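Putative cytochrome P450 120 (Synechocystis sp., PDB 2VE3) is a haem-containing cyanobacterial cytochrome P450 that binds retinoic acid and probably acts as a monooxygenase, inserting oxygen into its organic substrate. Local coordinates at residues P168-W173 and A201-E206; Q348-P353 and A380-G385; D354-P359 and T374-F379. All coordinates share one frame; numbering follows the deposited sequence.

Contact 1. Residues P168-W173 and A201-E206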
loop_
_atom_site.group_PDB
_atom_site.type_symbol
_atom_site.label_atom_id
_atom_site.label_comp_id
_atom_site.label_asym_id
_atom_site.label_seq_id
_atom_site.Cartn_x
_atom_site.Cartn_y
_atom_site.Cartn_z
ATOM N N PRO A 168 3.517 -6.543 23.084
ATOM C CA PRO A 168 3.123 -5.173 23.291
ATOM C C PRO A 168 4.287 -4.380 22.641
ATOM O O PRO A 168 4.247 -3.156 22.521
ATOM C CB PRO A 168 3.156 -5.032 24.817
ATOM C CG PRO A 168 4.053 -6.192 25.320
ATOM C CD PRO A 168 4.522 -6.939 24.092
ATOM N N GLN A 169 5.306 -5.134 22.227
ATOM C CA GLN A 169 6.555 -4.648 21.649
ATOM C C GLN A 169 6.530 -4.716 20.123
ATOM O O GLN A 169 7.416 -4.174 19.451
ATOM C CB GLN A 169 7.714 -5.524 22.143
ATOM C CG GLN A 169 8.219 -5.229 23.538
ATOM C CD GLN A 169 9.412 -6.103 23.917
ATOM O OE1 GLN A 169 9.276 -7.321 24.081
ATOM N NE2 GLN A 169 10.587 -5.484 24.068
ATOM N N LEU A 170 5.513 -5.399 19.598
ATOM C CA LEU A 170 5.391 -5.739 18.183
ATOM C C LEU A 170 5.190 -4.503 17.303
ATOM O O LEU A 170 5.817 -4.379 16.247
ATOM C CB LEU A 170 4.228 -6.719 17.997
ATOM C CG LEU A 170 4.364 -7.915 17.048
ATOM C CD1 LEU A 170 5.585 -8.792 17.353
ATOM C CD2 LEU A 170 3.113 -8.763 17.109
ATOM N N PHE A 171 4.305 -3.612 17.755
ATOM C CA PHE A 171 3.989 -2.342 17.085
ATOM C C PHE A 171 5.186 -1.387 17.078
ATOM O O PHE A 171 5.587 -0.934 16.013
ATOM C CB PHE A 171 2.735 -1.702 17.716
ATOM C CG PHE A 171 2.315 -0.402 17.089
ATOM C CD1 PHE A 171 1.747 -0.373 15.820
ATOM C CD2 PHE A 171 2.468 0.799 17.780
ATOM C CE1 PHE A 171 1.354 0.828 15.242
ATOM C CE2 PHE A 171 2.066 2.014 17.211
ATOM C CZ PHE A 171 1.506 2.023 15.937
ATOM N N PRO A 172 5.783 -1.105 18.254
ATOM C CA PRO A 172 6.992 -0.277 18.312
ATOM C C PRO A 172 8.108 -0.737 17.366
ATOM O O PRO A 172 8.737 0.100 16.701
ATOM C CB PRO A 172 7.449 -0.444 19.762
ATOM C CG PRO A 172 6.198 -0.754 20.520
ATOM C CD PRO A 172 5.340 -1.527 19.600
ATOM N N TRP A 173 8.344 -2.046 17.306
ATOM C CA TRP A 173 9.336 -2.633 16.412
ATOM C C TRP A 173 8.987 -2.436 14.929
ATOM O O TRP A 173 9.840 -2.055 14.133
ATOM C CB TRP A 173 9.523 -4.128 16.719
ATOM C CG TRP A 173 10.268 -4.410 18.004
ATOM C CD1 TRP A 173 11.139 -3.571 18.662
ATOM C CD2 TRP A 173 10.249 -5.625 18.758
ATOM N NE1 TRP A 173 11.638 -4.185 19.790
ATOM C CE2 TRP A 173 11.108 -5.443 19.875
ATOM C CE3 TRP A 173 9.581 -6.847 18.609
ATOM C CZ2 TRP A 173 11.318 -6.438 20.832
ATOM C CZ3 TRP A 173 9.792 -7.838 19.563
ATOM C CH2 TRP A 173 10.659 -7.623 20.664
ATOM N N ALA A 201 15.298 -8.125 13.020
ATOM C CA ALA A 201 15.851 -9.261 13.772
ATOM C C ALA A 201 14.955 -9.609 14.951
ATOM O O ALA A 201 14.636 -10.781 15.187
ATOM C CB ALA A 201 17.270 -8.954 14.256
ATOM N N LEU A 202 14.546 -8.583 15.687
ATOM C CA LEU A 202 13.668 -8.755 16.838
ATOM C C LEU A 202 12.294 -9.278 16.438
ATOM O O LEU A 202 11.730 -10.121 17.132
ATOM C CB LEU A 202 13.544 -7.443 17.621
ATOM C CG LEU A 202 14.799 -6.958 18.359
ATOM C CD1 LEU A 202 14.654 -5.484 18.758
ATOM C CD2 LEU A 202 15.107 -7.809 19.583
ATOM N N LEU A 203 11.762 -8.785 15.318
ATOM C CA LEU A 203 10.460 -9.237 14.831
ATOM C C LEU A 203 10.485 -10.679 14.345
ATOM O O LEU A 203 9.549 -11.425 14.614
ATOM C CB LEU A 203 9.919 -8.325 13.715
ATOM C CG LEU A 203 9.510 -6.901 14.106
ATOM C CD1 LEU A 203 9.531 -5.980 12.905
ATOM C CD2 LEU A 203 8.147 -6.903 14.783
ATOM N N LEU A 204 11.533 -11.072 13.616
ATOM C CA LEU A 204 11.631 -12.451 13.116
ATOM C C LEU A 204 11.740 -13.438 14.286
ATOM O O LEU A 204 11.103 -14.494 14.272
ATOM C CB LEU A 204 12.828 -12.614 12.169
ATOM C CG LEU A 204 12.824 -11.935 10.796
ATOM C CD1 LEU A 204 14.206 -12.097 10.166
ATOM C CD2 LEU A 204 11.759 -12.522 9.885
ATOM N N ALA A 205 12.519 -13.070 15.306
ATOM C CA ALA A 205 12.705 -13.911 16.485
ATOM C C ALA A 205 11.379 -14.162 17.192
ATOM O O ALA A 205 11.134 -15.262 17.663
ATOM C CB ALA A 205 13.736 -13.294 17.438
ATOM N N GLU A 206 10.522 -13.144 17.240
ATOM C CA GLU A 206 9.162 -13.267 17.776
ATOM C C GLU A 206 8.233 -14.087 16.899
ATOM O O GLU A 206 7.456 -14.894 17.404
ATOM C CB GLU A 206 8.530 -11.885 17.994
ATOM C CG GLU A 206 9.104 -11.147 19.168
ATOM C CD GLU A 206 9.000 -11.961 20.445
ATOM O OE1 GLU A 206 7.860 -12.123 20.944
ATOM O OE2 GLU A 206 10.056 -12.446 20.930
#
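Trp-173 lays one face of its indole against Leu-202 and is the main side chain of the contact between 168-173 and 201-206, with Leu-170 on Leu-203 beside it. The evidence for a CH-pi contact is direct: Leu-202 CB stands 3.8 Å from the centroid of the six-membered ring of Trp-173, only 8° off the ring normal. The leucine crosses the indole at about a right angle and reaches the five-membered part with its tip, bringing Leu-202 CD1 to 3.4 Å from Trp-173 NE1. On the opposite face, the carbonyl oxygen of Gln-169 sits toward the rim, so the ring lies between the Gln-169 carbonyl and Leu-202.

The indole edge is held differently. Glu-206 comes in near the ring plane with its aliphatic part, CG lying 3.4 Å from Trp-173 CZ3. A bend at chi2 (-56°) turns the carboxylate off this line, its plane 61° from that of the ring; the contact is thus made by methylene and not by charge. Closer to the backbone, Leu-203 and Trp-173 run past each other in opposite directions, with Leu-203 CD2 at 3.7 Å from Trp-173 CB. Leu-203 CD2 also lies 3.7 Å from Leu-170 O and 4.1 Å from Leu-170 CD1.

No hydrogen bond joins the two segments, and the 309 Å² they bury together comes from this packing. Leu-170 also rests on Phe-152 of helix 143-159, while Leu-203 continues to Leu-249 of helix 241-272. Helices 170-181 and 192-215 correspond by chain order to the F and G helices of the cytochrome P450 fold, and the Trp-173 contact is part of their packing, away from the haem and retinoic acid sites.

Contact 2. Residues Q348-P353 and A380-G385. With HEM (protoporphyrin IX containing Fe), chain C.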
loop_
_atom_site.group_PDB
_atom_site.type_symbol
_atom_site.label_atom_id
_atom_site.label_comp_id
_atom_site.label_asym_id
_atom_site.label_seq_id
_atom_site.Cartn_x
_atom_site.Cartn_y
_atom_site.Cartn_z
ATOM N N GLN A 348 2.212 10.012 -10.484
ATOM C CA GLN A 348 2.213 10.815 -11.715
ATOM C C GLN A 348 1.037 10.460 -12.647
ATOM O O GLN A 348 0.364 11.360 -13.176
ATOM C CB GLN A 348 3.561 10.733 -12.458
ATOM C CG GLN A 348 4.764 11.196 -11.647
ATOM C CD GLN A 348 6.130 10.881 -12.291
ATOM O OE1 GLN A 348 7.132 10.765 -11.589
ATOM N NE2 GLN A 348 6.168 10.750 -13.619
ATOM N N THR A 349 0.781 9.166 -12.836
ATOM C CA THR A 349 -0.321 8.710 -13.692
ATOM C C THR A 349 -1.649 9.280 -13.216
ATOM O O THR A 349 -2.465 9.723 -14.026
ATOM C CB THR A 349 -0.408 7.168 -13.769
ATOM O OG1 THR A 349 0.856 6.628 -14.159
ATOM C CG2 THR A 349 -1.460 6.721 -14.787
ATOM N N HIS A 350 -1.844 9.285 -11.899
ATOM C CA HIS A 350 -3.098 9.735 -11.292
ATOM C C HIS A 350 -3.251 11.249 -11.244
ATOM O O HIS A 350 -4.318 11.752 -10.904
ATOM C CB HIS A 350 -3.245 9.141 -9.892
ATOM C CG HIS A 350 -3.526 7.668 -9.890
ATOM N ND1 HIS A 350 -3.860 6.979 -8.747
ATOM C CD2 HIS A 350 -3.510 6.753 -10.887
ATOM C CE1 HIS A 350 -4.038 5.704 -9.040
ATOM N NE2 HIS A 350 -3.827 5.540 -10.330
ATOM N N ALA A 351 -2.186 11.961 -11.593
ATOM C CA ALA A 351 -2.217 13.420 -11.696
ATOM C C ALA A 351 -2.248 13.890 -13.150
ATOM O O ALA A 351 -2.218 15.092 -13.411
ATOM C CB ALA A 351 -1.015 14.041 -10.949
ATOM N N ASP A 352 -2.317 12.954 -14.095
ATOM C CA ASP A 352 -2.395 13.307 -15.519
ATOM C C ASP A 352 -3.715 14.011 -15.831
ATOM O O ASP A 352 -4.769 13.456 -15.589
ATOM C CB ASP A 352 -2.223 12.072 -16.403
ATOM C CG ASP A 352 -2.253 12.406 -17.888
ATOM O OD1 ASP A 352 -1.362 13.137 -18.380
ATOM O OD2 ASP A 352 -3.176 11.926 -18.571
ATOM N N PRO A 353 -3.654 15.259 -16.344
ATOM C CA PRO A 353 -4.897 16.006 -16.615
ATOM C C PRO A 353 -5.724 15.496 -17.794
ATOM O O PRO A 353 -6.915 15.785 -17.862
ATOM C CB PRO A 353 -4.415 17.442 -16.842
ATOM C CG PRO A 353 -2.986 17.316 -17.272
ATOM C CD PRO A 353 -2.445 16.058 -16.641
ATOM N N ALA A 380 -5.010 3.320 -16.487
ATOM C CA ALA A 380 -5.145 4.734 -16.168
ATOM C C ALA A 380 -5.334 4.962 -14.650
ATOM O O ALA A 380 -4.915 5.985 -14.086
ATOM C CB ALA A 380 -6.324 5.308 -16.960
ATOM N N HIS A 381 -5.982 3.996 -14.008
ATOM C CA HIS A 381 -6.190 3.968 -12.573
ATOM C C HIS A 381 -5.440 2.717 -12.110
ATOM O O HIS A 381 -5.880 1.590 -12.332
ATOM C CB HIS A 381 -7.690 3.885 -12.296
ATOM C CG HIS A 381 -8.064 3.909 -10.846
ATOM N ND1 HIS A 381 -7.945 5.034 -10.058
ATOM C CD2 HIS A 381 -8.616 2.960 -10.056
ATOM C CE1 HIS A 381 -8.370 4.766 -8.840
ATOM N NE2 HIS A 381 -8.790 3.516 -8.814
ATOM N N VAL A 382 -4.266 2.927 -11.520
ATOM C CA VAL A 382 -3.397 1.834 -11.102
ATOM C C VAL A 382 -2.895 1.924 -9.641
ATOM O O VAL A 382 -1.689 1.799 -9.400
ATOM C CB VAL A 382 -2.204 1.655 -12.074
ATOM C CG1 VAL A 382 -2.687 1.096 -13.429
ATOM C CG2 VAL A 382 -1.392 2.964 -12.238
ATOM N N PRO A 383 -3.817 2.090 -8.673
ATOM C CA PRO A 383 -3.455 2.178 -7.245
ATOM C C PRO A 383 -2.875 0.840 -6.718
ATOM O O PRO A 383 -2.105 0.835 -5.766
ATOM C CB PRO A 383 -4.791 2.504 -6.559
ATOM C CG PRO A 383 -5.841 1.914 -7.502
ATOM C CD PRO A 383 -5.285 2.147 -8.875
ATOM N N PHE A 384 -3.238 -0.272 -7.365
ATOM C CA PHE A 384 -2.743 -1.612 -7.012
ATOM C C PHE A 384 -1.760 -2.177 -8.039
ATOM O O PHE A 384 -1.445 -3.375 -8.012
ATOM C CB PHE A 384 -3.910 -2.586 -6.814
ATOM C CG PHE A 384 -4.895 -2.144 -5.752
ATOM C CD1 PHE A 384 -4.583 -2.263 -4.388
ATOM C CD2 PHE A 384 -6.118 -1.577 -6.110
ATOM C CE1 PHE A 384 -5.487 -1.858 -3.404
ATOM C CE2 PHE A 384 -7.029 -1.168 -5.127
ATOM C CZ PHE A 384 -6.711 -1.309 -3.779
ATOM N N GLY A 385 -1.274 -1.328 -8.933
ATOM C CA GLY A 385 -0.373 -1.759 -9.992
ATOM C C GLY A 385 -1.109 -2.503 -11.098
ATOM O O GLY A 385 -2.289 -2.233 -11.384
HETATM C CHA HEM C . 1.812 -5.513 -4.480
HETATM C CHB HEM C . -0.546 -1.332 -3.708
HETATM C CHC HEM C . -2.642 -3.222 0.255
HETATM C CHD HEM C . 0.101 -7.167 -0.175
HETATM C C1A HEM C . 1.355 -4.212 -4.650
HETATM C C2A HEM C . 1.689 -3.292 -5.722
HETATM C C3A HEM C . 1.016 -2.144 -5.506
HETATM C C4A HEM C . 0.264 -2.295 -4.285
HETATM C CMA HEM C . 1.036 -0.861 -6.357
HETATM C CAA HEM C . 2.606 -3.617 -6.925
HETATM C CBA HEM C . 4.059 -3.216 -6.687
HETATM C CGA HEM C . 4.869 -3.743 -7.852
HETATM O O1A HEM C . 4.610 -3.281 -9.002
HETATM O O2A HEM C . 5.764 -4.612 -7.634
HETATM C C1B HEM C . -1.349 -1.493 -2.595
HETATM C C2B HEM C . -2.336 -0.547 -2.093
HETATM C C3B HEM C . -2.922 -1.076 -1.000
HETATM C C4B HEM C . -2.317 -2.364 -0.779
HETATM C CMB HEM C . -2.638 0.820 -2.747
HETATM C CAB HEM C . -4.024 -0.471 -0.070
HETATM C CBB HEM C . -5.027 0.301 -0.516
HETATM C C1C HEM C . -2.130 -4.479 0.475
HETATM C C2C HEM C . -2.545 -5.410 1.505
HETATM C C3C HEM C . -1.788 -6.509 1.392
HETATM C C4C HEM C . -0.856 -6.289 0.286
HETATM C CMC HEM C . -3.696 -5.164 2.519
HETATM C CAC HEM C . -1.878 -7.809 2.243
HETATM C CBC HEM C . -1.466 -7.895 3.513
HETATM C C1D HEM C . 0.872 -7.047 -1.314
HETATM C C2D HEM C . 1.939 -7.948 -1.663
HETATM C C3D HEM C . 2.485 -7.438 -3.001
HETATM C C4D HEM C . 1.668 -6.288 -3.341
HETATM C CMD HEM C . 2.428 -9.169 -0.842
HETATM C CAD HEM C . 3.643 -8.024 -3.841
HETATM C CBD HEM C . 3.039 -8.743 -5.045
HETATM C CGD HEM C . 4.123 -9.368 -5.889
HETATM O O1D HEM C . 3.764 -10.198 -6.762
HETATM O O2D HEM C . 5.340 -9.061 -5.710
HETATM N NA HEM C . 0.489 -3.570 -3.798
HETATM N NB HEM C . -1.352 -2.586 -1.756
HETATM N NC HEM C . -1.090 -5.037 -0.249
HETATM N ND HEM C . 0.728 -6.092 -2.325
HETATM FE FE HEM C . -0.554 -4.425 -2.160
#
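His-350 meets the backbone of Val-382 through NE2, which accepts the Val-382 N-H at 2.9 Å with an N-H...N angle of 155°. The donor lies in the imidazole plane, so the bond is made at the ring edge. Pro-383 shares that edge, its CD lying 3.8 Å from His-350 CE1. The oxygen of Ala-380 lies 3.6 Å from His-350 CD2, and Thr-349 CG2 touches the same oxygen. With CG beside its own backbone N (chi1 -71°), the His-350 ring is turned so that NE2 reaches the Val-382 amide.

His-381 runs nearly parallel to His-350, planes 9° apart, but with centroids at 5.2 Å the two rings are slid apart and barely overlap. Pro-383 CD instead sits over the centre of the His-381 ring.

Farther out, ND1 of His-350 is hydrogen-bonded elsewhere in the structure, and its carbonyl is bound by Arg-313 of helix 302-314. Thr-349 OG1 bonds to Gly-61 N and Gln-345 O. The positioned turn 382-385 then meets the porphyrin: Pro-383 O lies 3.1 Å from HEM CMB, and Phe-384 CE1 lies 3.6 Å from HEM C3B. Phe-384 also shares backbone hydrogen bonds with Cys-391, by similarity the axial ligand of the iron, as expected of the phenylalanine and glycine that begin the P450 haem-binding signature. Gly-385 has a positive phi, and a CB on it would run into HEM CAA.

Since NE2 receives a proton donor, it carries no proton of its own in this bond; a neutral ring would probably carry its proton on ND1, which is also hydrogen-bonded. The bonds at NE2 and ND1 together fix the ring's rotation, and the first satisfies the Val-382 amide.

Contact 3. Residues D354-P359 and T374-F379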
loop_
_atom_site.group_PDB
_atom_site.type_symbol
_atom_site.label_atom_id
_atom_site.label_comp_id
_atom_site.label_asym_id
_atom_site.label_seq_id
_atom_site.Cartn_x
_atom_site.Cartn_y
_atom_site.Cartn_z
ATOM N N ASP A 354 -5.105 14.736 -18.696
ATOM C CA ASP A 354 -5.824 14.070 -19.790
ATOM C C ASP A 354 -6.639 12.898 -19.271
ATOM O O ASP A 354 -7.787 12.684 -19.680
ATOM C CB ASP A 354 -4.844 13.553 -20.851
ATOM C CG ASP A 354 -4.036 14.657 -21.506
ATOM O OD1 ASP A 354 -4.501 15.812 -21.535
ATOM O OD2 ASP A 354 -2.932 14.360 -22.010
ATOM N N LEU A 355 -6.022 12.123 -18.383
ATOM C CA LEU A 355 -6.695 11.055 -17.655
ATOM C C LEU A 355 -7.693 11.574 -16.618
ATOM O O LEU A 355 -8.792 11.041 -16.473
ATOM C CB LEU A 355 -5.629 10.191 -16.966
ATOM C CG LEU A 355 -5.321 8.768 -17.446
ATOM C CD1 LEU A 355 -5.669 8.530 -18.924
ATOM C CD2 LEU A 355 -3.865 8.374 -17.122
ATOM N N TYR A 356 -7.299 12.612 -15.892
ATOM C CA TYR A 356 -8.096 13.151 -14.792
ATOM C C TYR A 356 -8.259 14.665 -14.908
ATOM O O TYR A 356 -7.473 15.418 -14.339
ATOM C CB TYR A 356 -7.481 12.747 -13.434
ATOM C CG TYR A 356 -7.366 11.251 -13.295
ATOM C CD1 TYR A 356 -8.509 10.459 -13.114
ATOM C CD2 TYR A 356 -6.133 10.615 -13.420
ATOM C CE1 TYR A 356 -8.414 9.084 -13.016
ATOM C CE2 TYR A 356 -6.023 9.233 -13.330
ATOM C CZ TYR A 356 -7.163 8.480 -13.120
ATOM O OH TYR A 356 -7.072 7.131 -13.016
ATOM N N PRO A 357 -9.271 15.113 -15.670
ATOM C CA PRO A 357 -9.539 16.550 -15.829
ATOM C C PRO A 357 -9.685 17.258 -14.479
ATOM O O PRO A 357 -10.478 16.818 -13.644
ATOM C CB PRO A 357 -10.859 16.568 -16.608
ATOM C CG PRO A 357 -10.849 15.295 -17.380
ATOM C CD PRO A 357 -10.226 14.291 -16.442
ATOM N N ASP A 358 -8.917 18.336 -14.280
ATOM C CA ASP A 358 -8.726 18.984 -12.969
ATOM C C ASP A 358 -8.221 17.955 -11.969
ATOM O O ASP A 358 -8.949 17.587 -11.039
ATOM C CB ASP A 358 -10.017 19.620 -12.437
ATOM C CG ASP A 358 -10.444 20.832 -13.226
ATOM O OD1 ASP A 358 -9.561 21.538 -13.773
ATOM O OD2 ASP A 358 -11.679 21.080 -13.284
ATOM N N PRO A 359 -6.969 17.491 -12.153
ATOM C CA PRO A 359 -6.429 16.332 -11.427
ATOM C C PRO A 359 -6.395 16.529 -9.919
ATOM O O PRO A 359 -6.402 15.560 -9.167
ATOM C CB PRO A 359 -5.001 16.222 -11.973
ATOM C CG PRO A 359 -4.680 17.621 -12.475
ATOM C CD PRO A 359 -5.963 18.072 -13.066
ATOM N N THR A 374 -14.237 5.862 -16.607
ATOM C CA THR A 374 -14.771 4.566 -17.047
ATOM C C THR A 374 -14.394 4.205 -18.486
ATOM O O THR A 374 -14.152 3.034 -18.796
ATOM C CB THR A 374 -16.296 4.528 -16.948
ATOM O OG1 THR A 374 -16.833 5.552 -17.790
ATOM C CG2 THR A 374 -16.755 4.749 -15.500
ATOM N N HIS A 375 -14.375 5.188 -19.377
ATOM C CA HIS A 375 -13.880 4.920 -20.721
ATOM C C HIS A 375 -12.511 5.543 -21.002
ATOM O O HIS A 375 -12.209 5.895 -22.138
ATOM C CB HIS A 375 -14.924 5.209 -21.832
ATOM C CG HIS A 375 -15.901 6.303 -21.510
ATOM N ND1 HIS A 375 -17.241 6.058 -21.284
ATOM C CD2 HIS A 375 -15.739 7.645 -21.406
ATOM C CE1 HIS A 375 -17.859 7.201 -21.036
ATOM N NE2 HIS A 375 -16.969 8.179 -21.101
ATOM N N ASN A 376 -11.687 5.662 -19.956
ATOM C CA ASN A 376 -10.264 5.996 -20.093
ATOM C C ASN A 376 -9.539 4.794 -20.724
ATOM O O ASN A 376 -10.082 3.680 -20.732
ATOM C CB ASN A 376 -9.640 6.336 -18.715
ATOM C CG ASN A 376 -9.470 7.847 -18.478
ATOM O OD1 ASN A 376 -9.409 8.641 -19.415
ATOM N ND2 ASN A 376 -9.370 8.237 -17.207
ATOM N N PRO A 377 -8.325 5.005 -21.271
ATOM C CA PRO A 377 -7.523 3.852 -21.700
ATOM C C PRO A 377 -7.240 2.874 -20.551
ATOM O O PRO A 377 -7.385 3.243 -19.383
ATOM C CB PRO A 377 -6.219 4.489 -22.203
ATOM C CG PRO A 377 -6.206 5.871 -21.645
ATOM C CD PRO A 377 -7.645 6.280 -21.566
ATOM N N PRO A 378 -6.906 1.612 -20.870
ATOM C CA PRO A 378 -6.447 0.691 -19.826
ATOM C C PRO A 378 -5.235 1.231 -19.072
ATOM O O PRO A 378 -4.429 1.963 -19.646
ATOM C CB PRO A 378 -6.052 -0.565 -20.612
ATOM C CG PRO A 378 -6.901 -0.507 -21.853
ATOM C CD PRO A 378 -6.996 0.954 -22.191
ATOM N N PHE A 379 -5.128 0.881 -17.792
ATOM C CA PHE A 379 -3.942 1.214 -16.958
ATOM C C PHE A 379 -3.842 2.692 -16.589
ATOM O O PHE A 379 -2.748 3.225 -16.369
ATOM C CB PHE A 379 -2.635 0.704 -17.595
ATOM C CG PHE A 379 -2.609 -0.787 -17.825
ATOM C CD1 PHE A 379 -2.585 -1.672 -16.747
ATOM C CD2 PHE A 379 -2.610 -1.306 -19.118
ATOM C CE1 PHE A 379 -2.562 -3.058 -16.951
ATOM C CE2 PHE A 379 -2.579 -2.701 -19.339
ATOM C CZ PHE A 379 -2.558 -3.569 -18.250
HETATM O O HOH W 1 -9.236 6.095 -14.747
#
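Asn-376 faces Leu-355 across this contact, its CB directed toward segment 354-359 and bringing the amide to the leucine at an oblique angle. Asn-376 CG lies 3.9 Å from Leu-355 CD1, and Asn-376 OD1 3.8 Å from that same CD1, an apolar neighbour for the oxygen. With chi1 at -102°, away from a staggered value, Asn-376 ND2 is brought to Leu-355 O, donating at 3.0 Å and 173°, nearly straight. The Leu-355 oxygen sits in the amide plane of Asn-376, while the donor is tilted 20° from the carbonyl plane of Leu-355.

Both segments belong to the long loop between helix 346-349 and the cysteine-ligand region, which in P450s includes the meander; Arg-366, in the intervening chain, bonds to the carbonyls of Pro-357 and Asp-358.

ND2 also donates to a water at 3.3 Å, which in turn donates to Tyr-356 OH at 3.0 Å; that hydroxyl is hydrogen-bonded to Ala-380 O as well. A leucine in place of Asn-376 would probably leave the carbonyl of Leu-355 without this donor and the bridging water with one partner fewer. Next to the amide, Pro-377 CG packs on Leu-355 CD1 at 3.8 Å.

Contacts 2 and 3 adjoin, their centres 8 Å apart, and lie on the same side of the chain's centre; contact 3 falls within the chain that contact 2 brings together. They touch where His-350 O lies 3.3 Å from Tyr-356 CD2, a packing contact. Contact 2 reaches the haem itself, with the Pro-383 side chain about 8 Å from that of Cys-391 and about 11 Å from the retinoic acid, whereas in contact 3 the side chain of Tyr-356 is about 13 Å from the haem. Contact 1 stands apart, on the opposite side of the chain's centre, its centre 35 Å from that of contact 2 and 42 Å from that of contact 3.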